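Local coordinates for major capsid protein (PDB 5J7O) that probably builds the protein shell of a large double-stranded DNA virus, as a double jelly-roll subunit that assembles in threes, at residues Met69-Gln74 against Tyr395-Phe400; Gly227-Val232 against Ala283-Ala288; Gln434-Gln439 against Glu591-Tyr596. One frame throughout, in Å; residues are numbered along the deposited sequence.

Overall arrangement
The three contacts lie at separate places in one double jelly-roll subunit and do not touch one another. Contacts 1 and 3 are antiparallel strand pairs, partly buried, on two different sheets, with centres about 41 Å apart. Contact 2 is a buried meeting of two loops, its centre about 13 Å from the centre of the chain, and its residues come between the two strands of contact 1 in sequence. Backbone bonds dominate 69-74 with 395-400 and also 434-439 with 591-596, whereas side-chain amides and a carboxylate carry 227-232 against 283-288. The assembly separates them too: contacts 1 and 2 meet both neighbouring subunits, while no other chain touches contact 3, where Gln434 and Glu591 are exposed.

Contact 1: Met69-Gln74 against Tyr395-Phe400; sequences MGYEYQ and YINNIF
Ile396 O is gripped by the backbone N of Gln74 at 2.8 Å, by a weak bond from Asn398 ND2 on its own strand, and by the CA-H of Tyr73. This is an antiparallel strand pair of the double jelly-roll, probably in its first barrel: six backbone bonds join the hydrogen-bonded pairs Gly70-Phe400, Glu72-Asn398 and Gln74-Ile396, the shortest being Phe400 N to Gly70 O at 2.7 Å. Strand 99-109 runs along the other edge of 395-400.

On the face with the tyrosines, Asn397 CB sits over the Tyr73 ring, 3.8 Å from its centroid. With CG anti to the backbone N (chi1 -169°), the Asn397 amide lies stacked on that ring, their planes only 12° apart, but stands nearly upright to the Tyr71 ring, and OD1 comes to 3.3 Å from Tyr71 CB. Asp102 takes both Asn397 ND2 and Tyr73 OH, which holds amide and ring together. Tyr73 OH also bonds Tyr553 OH of the second subunit, and Tyr71 OH bonds Cys572 O there. Met69, bent along its chain, lays CE against Ile399 CG2 at 3.6 Å.

On the opposite face Phe400 turns its ring edge to Gly70 O, while Asn398 OD1 accepts from Gly97 N. A water donates to Gln74 OE1 at 2.7 Å and accepts from Asn398 ND2 at 3.3 Å.

Contact 2: Gly227-Val232 against Ala283-Ala288; sequences GQEVPV and AQTPKA
Two irregular loops meet along Gly227-Glu229 and Ala283-Thr285, approaching most closely in the backbone at Glu229 and Ala283, whose CA atoms are 5.9 Å apart; neither supplies a strand or helix to the contact. A side-chain amide does the bridging instead. Gln284 OE1 accepts the backbone N of Glu229 at 2.8 Å in a nearly straight bond, and its NE2 makes a weak bond of 3.4 Å to Gly227 O, so one amide spans Gln228. That NE2 also donates to Cys178 O, which further fixes the amide's rotation. Gln228 bends at chi2 (72°) and brings OE1 to within 3.1 Å of Gln284 CD, the two amide planes 22° apart; the same OE1 accepts from Tyr180 N.

Glu229 passes Gln284 at a slant, its carboxylate almost perpendicular to that amide. Its OE1 receives Thr285 OG1 on the syn side at 3.0 Å and also Gly282 N. Beyond it, Arg274 of the third subunit forms a salt bridge with Glu229 OE2 and donates from NE to Thr285 OG1. What results is a loop-to-loop junction at the subunit interface of a trimeric double jelly-roll capsid protein.

Contact 3: Gln434-Gln439 against Glu591-Tyr596; sequences QVLQSQ and EFYIEY
Strands 434-436 and 592-596 run antiparallel, their short axes at 153° and 4.6 Å apart at closest approach, with Val435 and Ile594 as the hydrogen-bonded pair. Val435 N reaches Ile594 O at 3.1 Å, Ile594 N returns to Val435 O, and beyond the strand end Gln437 N bonds Phe592 O at 2.9 Å. Val435 O has a second donor, Gln437 NE2 at 3.1 Å, which comes to the face of the carbonyl plane opposite Ile594 N.

Gln437 manages this by folding back at chi2 (-66°). Its OE1 then accepts Gln439 NE2 on a lone pair at 2.9 Å, and Ser611 OG bonds there too, so the amide is held at both ends. Chi1 (-56°) sets Gln437 CG at the edge of the Phe592 ring, and the bend at chi2 rests the amide on Ile594 CD1. Within the double jelly-roll, 432-436 is an outermost strand of a four-stranded sheet, probably of the second barrel, and the Val435 and Ile594 side chains turn inward to pack on strand 607-620 of the neighbouring sheet. Val435 CG2 also meets the edge of the Tyr596 ring, whose OH bonds Asn430 O.

The other side of the sheet is more open. Leu436 CD1 lies over one face of the Tyr593 ring, 4.0 Å from its centroid, in a CH-pi contact, while Leu436 CB touches Tyr593 CE2 at 3.7 Å. At the far end Gln434 and Glu595 meet through their aliphatic parts, CG to CG at 3.6 Å, amide and carboxylate almost perpendicular; Glu595 OE2 makes its salt bridge with Arg528 NE.

Contact 1: Met69-Gln74 against Tyr395-Phe400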
loop_
_atom_site.group_PDB
_atom_site.type_symbol
_atom_site.label_atom_id
_atom_site.label_comp_id
_atom_site.label_asym_id
_atom_site.label_seq_id
_atom_site.Cartn_x
_atom_site.Cartn_y
_atom_site.Cartn_z
ATOM N N MET B 69 -24.723 12.612 -26.945
ATOM C CA MET B 69 -25.233 12.416 -25.599
ATOM C C MET B 69 -24.522 13.365 -24.648
ATOM O O MET B 69 -23.431 13.865 -24.929
ATOM C CB MET B 69 -25.067 10.962 -25.129
ATOM C CG MET B 69 -23.624 10.479 -24.977
ATOM S SD MET B 69 -22.815 10.948 -23.428
ATOM C CE MET B 69 -24.093 10.561 -22.237
ATOM N N GLY B 70 -25.164 13.598 -23.509
ATOM C CA GLY B 70 -24.570 14.356 -22.427
ATOM C C GLY B 70 -25.261 13.986 -21.137
ATOM O O GLY B 70 -26.399 13.508 -21.140
ATOM N N TYR B 71 -24.559 14.196 -20.027
ATOM C CA TYR B 71 -25.110 13.861 -18.725
ATOM C C TYR B 71 -25.025 15.054 -17.785
ATOM O O TYR B 71 -24.288 16.015 -18.019
ATOM C CB TYR B 71 -24.420 12.630 -18.101
ATOM C CG TYR B 71 -22.936 12.758 -17.823
ATOM C CD1 TYR B 71 -22.472 13.375 -16.667
ATOM C CD2 TYR B 71 -21.999 12.220 -18.697
ATOM C CE1 TYR B 71 -21.118 13.479 -16.405
ATOM C CE2 TYR B 71 -20.644 12.317 -18.443
ATOM C CZ TYR B 71 -20.210 12.947 -17.296
ATOM O OH TYR B 71 -18.861 13.046 -17.038
ATOM N N GLU B 72 -25.814 14.976 -16.716
ATOM C CA GLU B 72 -25.864 16.003 -15.687
ATOM C C GLU B 72 -26.497 15.400 -14.443
ATOM O O GLU B 72 -27.474 14.653 -14.538
ATOM C CB GLU B 72 -26.662 17.228 -16.147
ATOM C CG GLU B 72 -26.800 18.304 -15.082
ATOM C CD GLU B 72 -27.806 19.376 -15.458
ATOM O OE1 GLU B 72 -28.392 19.285 -16.557
ATOM O OE2 GLU B 72 -28.011 20.306 -14.651
ATOM N N TYR B 73 -25.936 15.726 -13.284
ATOM C CA TYR B 73 -26.436 15.208 -12.023
ATOM C C TYR B 73 -27.554 16.089 -11.481
ATOM O O TYR B 73 -27.617 17.291 -11.750
ATOM C CB TYR B 73 -25.309 15.100 -10.996
ATOM C CG TYR B 73 -24.374 13.945 -11.259
ATOM C CD1 TYR B 73 -24.562 12.721 -10.633
ATOM C CD2 TYR B 73 -23.312 14.073 -12.144
ATOM C CE1 TYR B 73 -23.714 11.658 -10.874
ATOM C CE2 TYR B 73 -22.459 13.016 -12.392
ATOM C CZ TYR B 73 -22.665 11.812 -11.756
ATOM O OH TYR B 73 -21.818 10.755 -12.000
ATOM N N GLN B 74 -28.445 15.466 -10.714
ATOM C CA GLN B 74 -29.574 16.145 -10.096
ATOM C C GLN B 74 -29.796 15.539 -8.721
ATOM O O GLN B 74 -29.856 14.314 -8.587
ATOM C CB GLN B 74 -30.838 16.011 -10.953
ATOM C CG GLN B 74 -32.048 16.751 -10.411
ATOM C CD GLN B 74 -33.272 16.581 -11.292
ATOM O OE1 GLN B 74 -33.654 15.462 -11.633
ATOM N NE2 GLN B 74 -33.886 17.695 -11.674
ATOM N N TYR B 395 -28.388 11.841 -5.183
ATOM C CA TYR B 395 -27.822 12.391 -6.406
ATOM C C TYR B 395 -27.996 11.378 -7.530
ATOM O O TYR B 395 -27.602 10.216 -7.388
ATOM C CB TYR B 395 -26.342 12.731 -6.223
ATOM C CG TYR B 395 -26.071 13.937 -5.349
ATOM C CD1 TYR B 395 -26.532 13.993 -4.040
ATOM C CD2 TYR B 395 -25.336 15.012 -5.829
ATOM C CE1 TYR B 395 -26.283 15.091 -3.240
ATOM C CE2 TYR B 395 -25.079 16.114 -5.035
ATOM C CZ TYR B 395 -25.555 16.148 -3.741
ATOM O OH TYR B 395 -25.304 17.242 -2.946
ATOM N N ILE B 396 -28.587 11.816 -8.638
ATOM C CA ILE B 396 -28.896 10.943 -9.764
ATOM C C ILE B 396 -28.274 11.530 -11.021
ATOM O O ILE B 396 -28.523 12.694 -11.357
ATOM C CB ILE B 396 -30.415 10.769 -9.953
ATOM C CG1 ILE B 396 -31.078 10.357 -8.638
ATOM C CG2 ILE B 396 -30.700 9.743 -11.041
ATOM C CD1 ILE B 396 -32.586 10.435 -8.673
ATOM N N ASN B 397 -27.473 10.728 -11.716
ATOM C CA ASN B 397 -26.942 11.126 -13.010
ATOM C C ASN B 397 -28.016 10.941 -14.073
ATOM O O ASN B 397 -28.641 9.880 -14.157
ATOM C CB ASN B 397 -25.700 10.305 -13.358
ATOM C CG ASN B 397 -24.954 10.856 -14.557
ATOM O OD1 ASN B 397 -25.226 11.963 -15.017
ATOM N ND2 ASN B 397 -24.000 10.085 -15.066
ATOM N N ASN B 398 -28.239 11.978 -14.877
ATOM C CA ASN B 398 -29.270 11.969 -15.906
ATOM C C ASN B 398 -28.625 12.105 -17.276
ATOM O O ASN B 398 -27.872 13.053 -17.521
ATOM C CB ASN B 398 -30.281 13.095 -15.679
ATOM C CG ASN B 398 -31.249 12.784 -14.559
ATOM O OD1 ASN B 398 -32.354 12.298 -14.798
ATOM N ND2 ASN B 398 -30.836 13.052 -13.326
ATOM N N ILE B 399 -28.930 11.163 -18.165
ATOM C CA ILE B 399 -28.334 11.100 -19.494
ATOM C C ILE B 399 -29.340 11.618 -20.514
ATOM O O ILE B 399 -30.513 11.227 -20.495
ATOM C CB ILE B 399 -27.890 9.667 -19.833
ATOM C CG1 ILE B 399 -26.773 9.222 -18.886
ATOM C CG2 ILE B 399 -27.443 9.568 -21.283
ATOM C CD1 ILE B 399 -26.225 7.847 -19.190
ATOM N N PHE B 400 -28.879 12.496 -21.400
ATOM C CA PHE B 400 -29.700 13.071 -22.456
ATOM C C PHE B 400 -29.161 12.628 -23.809
ATOM O O PHE B 400 -27.946 12.618 -24.027
ATOM C CB PHE B 400 -29.716 14.603 -22.373
ATOM C CG PHE B 400 -30.224 15.135 -21.063
ATOM C CD1 PHE B 400 -29.386 15.219 -19.962
ATOM C CD2 PHE B 400 -31.536 15.559 -20.934
ATOM C CE1 PHE B 400 -29.851 15.708 -18.755
ATOM C CE2 PHE B 400 -32.005 16.051 -19.730
ATOM C CZ PHE B 400 -31.162 16.125 -18.640
HETATM O O HOH W 1 -33.221 12.879 -11.085
#

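Contact 2: Gly227-Val232 against Ala283-Ala288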
loop_
_atom_site.group_PDB
_atom_site.type_symbol
_atom_site.label_atom_id
_atom_site.label_comp_id
_atom_site.label_asym_id
_atom_site.label_seq_id
_atom_site.Cartn_x
_atom_site.Cartn_y
_atom_site.Cartn_z
ATOM N N GLY B 227 -17.027 7.415 4.742
ATOM C CA GLY B 227 -16.686 7.913 6.061
ATOM C C GLY B 227 -15.643 7.127 6.821
ATOM O O GLY B 227 -15.589 7.226 8.050
ATOM N N GLN B 228 -14.814 6.346 6.135
ATOM C CA GLN B 228 -13.706 5.648 6.775
ATOM C C GLN B 228 -12.470 6.538 6.743
ATOM O O GLN B 228 -12.140 7.114 5.702
ATOM C CB GLN B 228 -13.427 4.316 6.078
ATOM C CG GLN B 228 -12.193 3.580 6.590
ATOM C CD GLN B 228 -12.387 2.988 7.974
ATOM O OE1 GLN B 228 -13.505 2.927 8.489
ATOM N NE2 GLN B 228 -11.293 2.546 8.585
ATOM N N GLU B 229 -11.797 6.653 7.885
ATOM C CA GLU B 229 -10.608 7.490 7.965
ATOM C C GLU B 229 -9.508 6.937 7.065
ATOM O O GLU B 229 -9.430 5.734 6.803
ATOM C CB GLU B 229 -10.117 7.587 9.410
ATOM C CG GLU B 229 -9.680 6.263 10.015
ATOM C CD GLU B 229 -9.420 6.361 11.506
ATOM O OE1 GLU B 229 -9.644 7.449 12.080
ATOM O OE2 GLU B 229 -8.995 5.352 12.104
ATOM N N VAL B 230 -8.661 7.833 6.584
ATOM C CA VAL B 230 -7.581 7.505 5.655
ATOM C C VAL B 230 -6.259 7.685 6.388
ATOM O O VAL B 230 -6.078 8.698 7.074
ATOM C CB VAL B 230 -7.626 8.389 4.393
ATOM C CG1 VAL B 230 -6.488 8.038 3.446
ATOM C CG2 VAL B 230 -8.970 8.245 3.696
ATOM N N PRO B 231 -5.326 6.738 6.288
ATOM C CA PRO B 231 -4.024 6.919 6.939
ATOM C C PRO B 231 -3.297 8.136 6.390
ATOM O O PRO B 231 -3.472 8.525 5.233
ATOM C CB PRO B 231 -3.273 5.624 6.606
ATOM C CG PRO B 231 -4.338 4.633 6.272
ATOM C CD PRO B 231 -5.442 5.421 5.635
ATOM N N VAL B 232 -2.476 8.744 7.243
ATOM C CA VAL B 232 -1.657 9.891 6.870
ATOM C C VAL B 232 -0.212 9.570 7.222
ATOM O O VAL B 232 0.099 9.279 8.384
ATOM C CB VAL B 232 -2.115 11.185 7.563
ATOM C CG1 VAL B 232 -1.187 12.332 7.201
ATOM C CG2 VAL B 232 -3.550 11.515 7.173
ATOM N N ALA B 283 -12.978 9.638 11.573
ATOM C CA ALA B 283 -14.231 9.255 12.213
ATOM C C ALA B 283 -14.068 8.061 13.146
ATOM O O ALA B 283 -14.839 7.919 14.103
ATOM C CB ALA B 283 -15.290 8.954 11.154
ATOM N N GLN B 284 -13.086 7.196 12.896
ATOM C CA GLN B 284 -12.897 6.013 13.727
ATOM C C GLN B 284 -11.983 6.255 14.920
ATOM O O GLN B 284 -11.977 5.441 15.851
ATOM C CB GLN B 284 -12.341 4.854 12.891
ATOM C CG GLN B 284 -13.377 4.166 12.013
ATOM C CD GLN B 284 -13.798 5.008 10.823
ATOM O OE1 GLN B 284 -12.973 5.669 10.193
ATOM N NE2 GLN B 284 -15.088 4.987 10.510
ATOM N N THR B 285 -11.221 7.341 14.919
ATOM C CA THR B 285 -10.344 7.650 16.045
ATOM C C THR B 285 -11.137 8.355 17.141
ATOM O O THR B 285 -11.823 9.344 16.860
ATOM C CB THR B 285 -9.175 8.523 15.592
ATOM O OG1 THR B 285 -8.313 7.764 14.734
ATOM C CG2 THR B 285 -8.377 9.017 16.787
ATOM N N PRO B 286 -11.076 7.879 18.384
ATOM C CA PRO B 286 -11.883 8.489 19.452
ATOM C C PRO B 286 -11.465 9.929 19.714
ATOM O O PRO B 286 -10.280 10.235 19.853
ATOM C CB PRO B 286 -11.602 7.591 20.665
ATOM C CG PRO B 286 -11.061 6.316 20.093
ATOM C CD PRO B 286 -10.314 6.714 18.861
ATOM N N LYS B 287 -12.458 10.815 19.786
ATOM C CA LYS B 287 -12.220 12.236 19.992
ATOM C C LYS B 287 -13.220 12.783 20.998
ATOM O O LYS B 287 -14.321 12.248 21.155
ATOM C CB LYS B 287 -12.332 13.028 18.682
ATOM C CG LYS B 287 -11.366 12.598 17.596
ATOM C CD LYS B 287 -11.555 13.433 16.341
ATOM C CE LYS B 287 -10.568 13.034 15.258
ATOM N NZ LYS B 287 -10.676 13.913 14.060
ATOM N N ALA B 288 -12.823 13.864 21.678
ATOM C CA ALA B 288 -13.756 14.568 22.553
ATOM C C ALA B 288 -14.979 15.035 21.778
ATOM O O ALA B 288 -16.108 14.969 22.279
ATOM C CB ALA B 288 -13.059 15.751 23.225
#

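Contact 3: Gln434-Gln439 against Glu591-Tyr596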
loop_
_atom_site.group_PDB
_atom_site.type_symbol
_atom_site.label_atom_id
_atom_site.label_comp_id
_atom_site.label_asym_id
_atom_site.label_seq_id
_atom_site.Cartn_x
_atom_site.Cartn_y
_atom_site.Cartn_z
ATOM N N GLN B 434 -25.160 -28.548 5.865
ATOM C CA GLN B 434 -25.496 -28.408 4.452
ATOM C C GLN B 434 -26.715 -27.497 4.377
ATOM O O GLN B 434 -27.805 -27.877 4.819
ATOM C CB GLN B 434 -25.775 -29.768 3.813
ATOM C CG GLN B 434 -24.729 -30.841 4.118
ATOM C CD GLN B 434 -24.873 -31.435 5.509
ATOM O OE1 GLN B 434 -25.976 -31.761 5.948
ATOM N NE2 GLN B 434 -23.756 -31.563 6.217
ATOM N N VAL B 435 -26.532 -26.301 3.828
ATOM C CA VAL B 435 -27.511 -25.226 3.935
ATOM C C VAL B 435 -28.152 -25.016 2.570
ATOM O O VAL B 435 -27.501 -24.536 1.633
ATOM C CB VAL B 435 -26.868 -23.933 4.452
ATOM C CG1 VAL B 435 -27.927 -22.867 4.682
ATOM C CG2 VAL B 435 -26.088 -24.212 5.729
ATOM N N LEU B 436 -29.432 -25.367 2.458
ATOM C CA LEU B 436 -30.183 -25.080 1.244
ATOM C C LEU B 436 -30.315 -23.575 1.056
ATOM O O LEU B 436 -30.639 -22.845 1.998
ATOM C CB LEU B 436 -31.567 -25.727 1.304
ATOM C CG LEU B 436 -32.503 -25.399 0.138
ATOM C CD1 LEU B 436 -32.024 -26.051 -1.152
ATOM C CD2 LEU B 436 -33.934 -25.808 0.451
ATOM N N GLN B 437 -30.061 -23.112 -0.164
ATOM C CA GLN B 437 -30.094 -21.689 -0.493
ATOM C C GLN B 437 -31.442 -21.391 -1.141
ATOM O O GLN B 437 -31.596 -21.453 -2.361
ATOM C CB GLN B 437 -28.926 -21.322 -1.400
ATOM C CG GLN B 437 -27.568 -21.690 -0.821
ATOM C CD GLN B 437 -27.235 -20.889 0.420
ATOM O OE1 GLN B 437 -27.404 -19.671 0.444
ATOM N NE2 GLN B 437 -26.770 -21.570 1.461
ATOM N N SER B 438 -32.430 -21.060 -0.305
ATOM C CA SER B 438 -33.787 -20.837 -0.792
ATOM C C SER B 438 -33.934 -19.523 -1.546
ATOM O O SER B 438 -34.881 -19.375 -2.327
ATOM C CB SER B 438 -34.776 -20.873 0.374
ATOM O OG SER B 438 -34.738 -22.122 1.041
ATOM N N GLN B 439 -33.025 -18.570 -1.337
ATOM C CA GLN B 439 -33.139 -17.276 -1.999
ATOM C C GLN B 439 -32.882 -17.364 -3.498
ATOM O O GLN B 439 -33.275 -16.455 -4.234
ATOM C CB GLN B 439 -32.170 -16.273 -1.362
ATOM C CG GLN B 439 -30.707 -16.440 -1.770
ATOM C CD GLN B 439 -30.038 -17.656 -1.149
ATOM O OE1 GLN B 439 -30.687 -18.484 -0.511
ATOM N NE2 GLN B 439 -28.727 -17.763 -1.330
ATOM N N GLU B 591 -32.592 -26.267 -6.173
ATOM C CA GLU B 591 -32.182 -27.222 -5.143
ATOM C C GLU B 591 -30.668 -27.084 -4.956
ATOM O O GLU B 591 -29.883 -27.931 -5.389
ATOM C CB GLU B 591 -32.579 -28.652 -5.509
ATOM C CG GLU B 591 -32.491 -29.620 -4.340
ATOM C CD GLU B 591 -32.470 -31.072 -4.776
ATOM O OE1 GLU B 591 -32.502 -31.956 -3.895
ATOM O OE2 GLU B 591 -32.413 -31.328 -5.997
ATOM N N PHE B 592 -30.266 -26.005 -4.290
ATOM C CA PHE B 592 -28.879 -25.565 -4.229
ATOM C C PHE B 592 -28.381 -25.651 -2.794
ATOM O O PHE B 592 -29.053 -25.175 -1.873
ATOM C CB PHE B 592 -28.763 -24.131 -4.755
ATOM C CG PHE B 592 -27.364 -23.700 -5.069
ATOM C CD1 PHE B 592 -26.538 -23.198 -4.076
ATOM C CD2 PHE B 592 -26.882 -23.768 -6.364
ATOM C CE1 PHE B 592 -25.252 -22.790 -4.369
ATOM C CE2 PHE B 592 -25.598 -23.361 -6.664
ATOM C CZ PHE B 592 -24.784 -22.868 -5.665
ATOM N N TYR B 593 -27.200 -26.240 -2.603
ATOM C CA TYR B 593 -26.651 -26.458 -1.271
ATOM C C TYR B 593 -25.218 -25.957 -1.194
ATOM O O TYR B 593 -24.405 -26.240 -2.079
ATOM C CB TYR B 593 -26.700 -27.940 -0.886
ATOM C CG TYR B 593 -28.088 -28.434 -0.558
ATOM C CD1 TYR B 593 -28.944 -28.865 -1.561
ATOM C CD2 TYR B 593 -28.542 -28.469 0.754
ATOM C CE1 TYR B 593 -30.215 -29.317 -1.268
ATOM C CE2 TYR B 593 -29.810 -28.919 1.057
ATOM C CZ TYR B 593 -30.644 -29.342 0.043
ATOM O OH TYR B 593 -31.909 -29.792 0.340
ATOM N N ILE B 594 -24.918 -25.213 -0.131
ATOM C CA ILE B 594 -23.557 -24.840 0.232
ATOM C C ILE B 594 -23.218 -25.577 1.519
ATOM O O ILE B 594 -23.880 -25.383 2.547
ATOM C CB ILE B 594 -23.406 -23.321 0.410
ATOM C CG1 ILE B 594 -23.665 -22.595 -0.912
ATOM C CG2 ILE B 594 -22.023 -22.983 0.947
ATOM C CD1 ILE B 594 -23.585 -21.087 -0.803
ATOM N N GLU B 595 -22.199 -26.427 1.464
ATOM C CA GLU B 595 -21.801 -27.256 2.593
ATOM C C GLU B 595 -20.485 -26.743 3.156
ATOM O O GLU B 595 -19.555 -26.445 2.400
ATOM C CB GLU B 595 -21.666 -28.719 2.171
ATOM C CG GLU B 595 -22.887 -29.254 1.447
ATOM C CD GLU B 595 -22.718 -30.691 1.005
ATOM O OE1 GLU B 595 -23.591 -31.193 0.265
ATOM O OE2 GLU B 595 -21.712 -31.321 1.396
ATOM N N TYR B 596 -20.409 -26.643 4.481
ATOM C CA TYR B 596 -19.233 -26.118 5.154
ATOM C C TYR B 596 -18.821 -27.049 6.284
ATOM O O TYR B 596 -19.625 -27.822 6.810
ATOM C CB TYR B 596 -19.488 -24.712 5.721
ATOM C CG TYR B 596 -20.365 -24.709 6.957
ATOM C CD1 TYR B 596 -19.810 -24.796 8.231
ATOM C CD2 TYR B 596 -21.746 -24.625 6.850
ATOM C CE1 TYR B 596 -20.604 -24.803 9.357
ATOM C CE2 TYR B 596 -22.549 -24.625 7.974
ATOM C CZ TYR B 596 -21.973 -24.715 9.224
ATOM O OH TYR B 596 -22.767 -24.718 10.347
#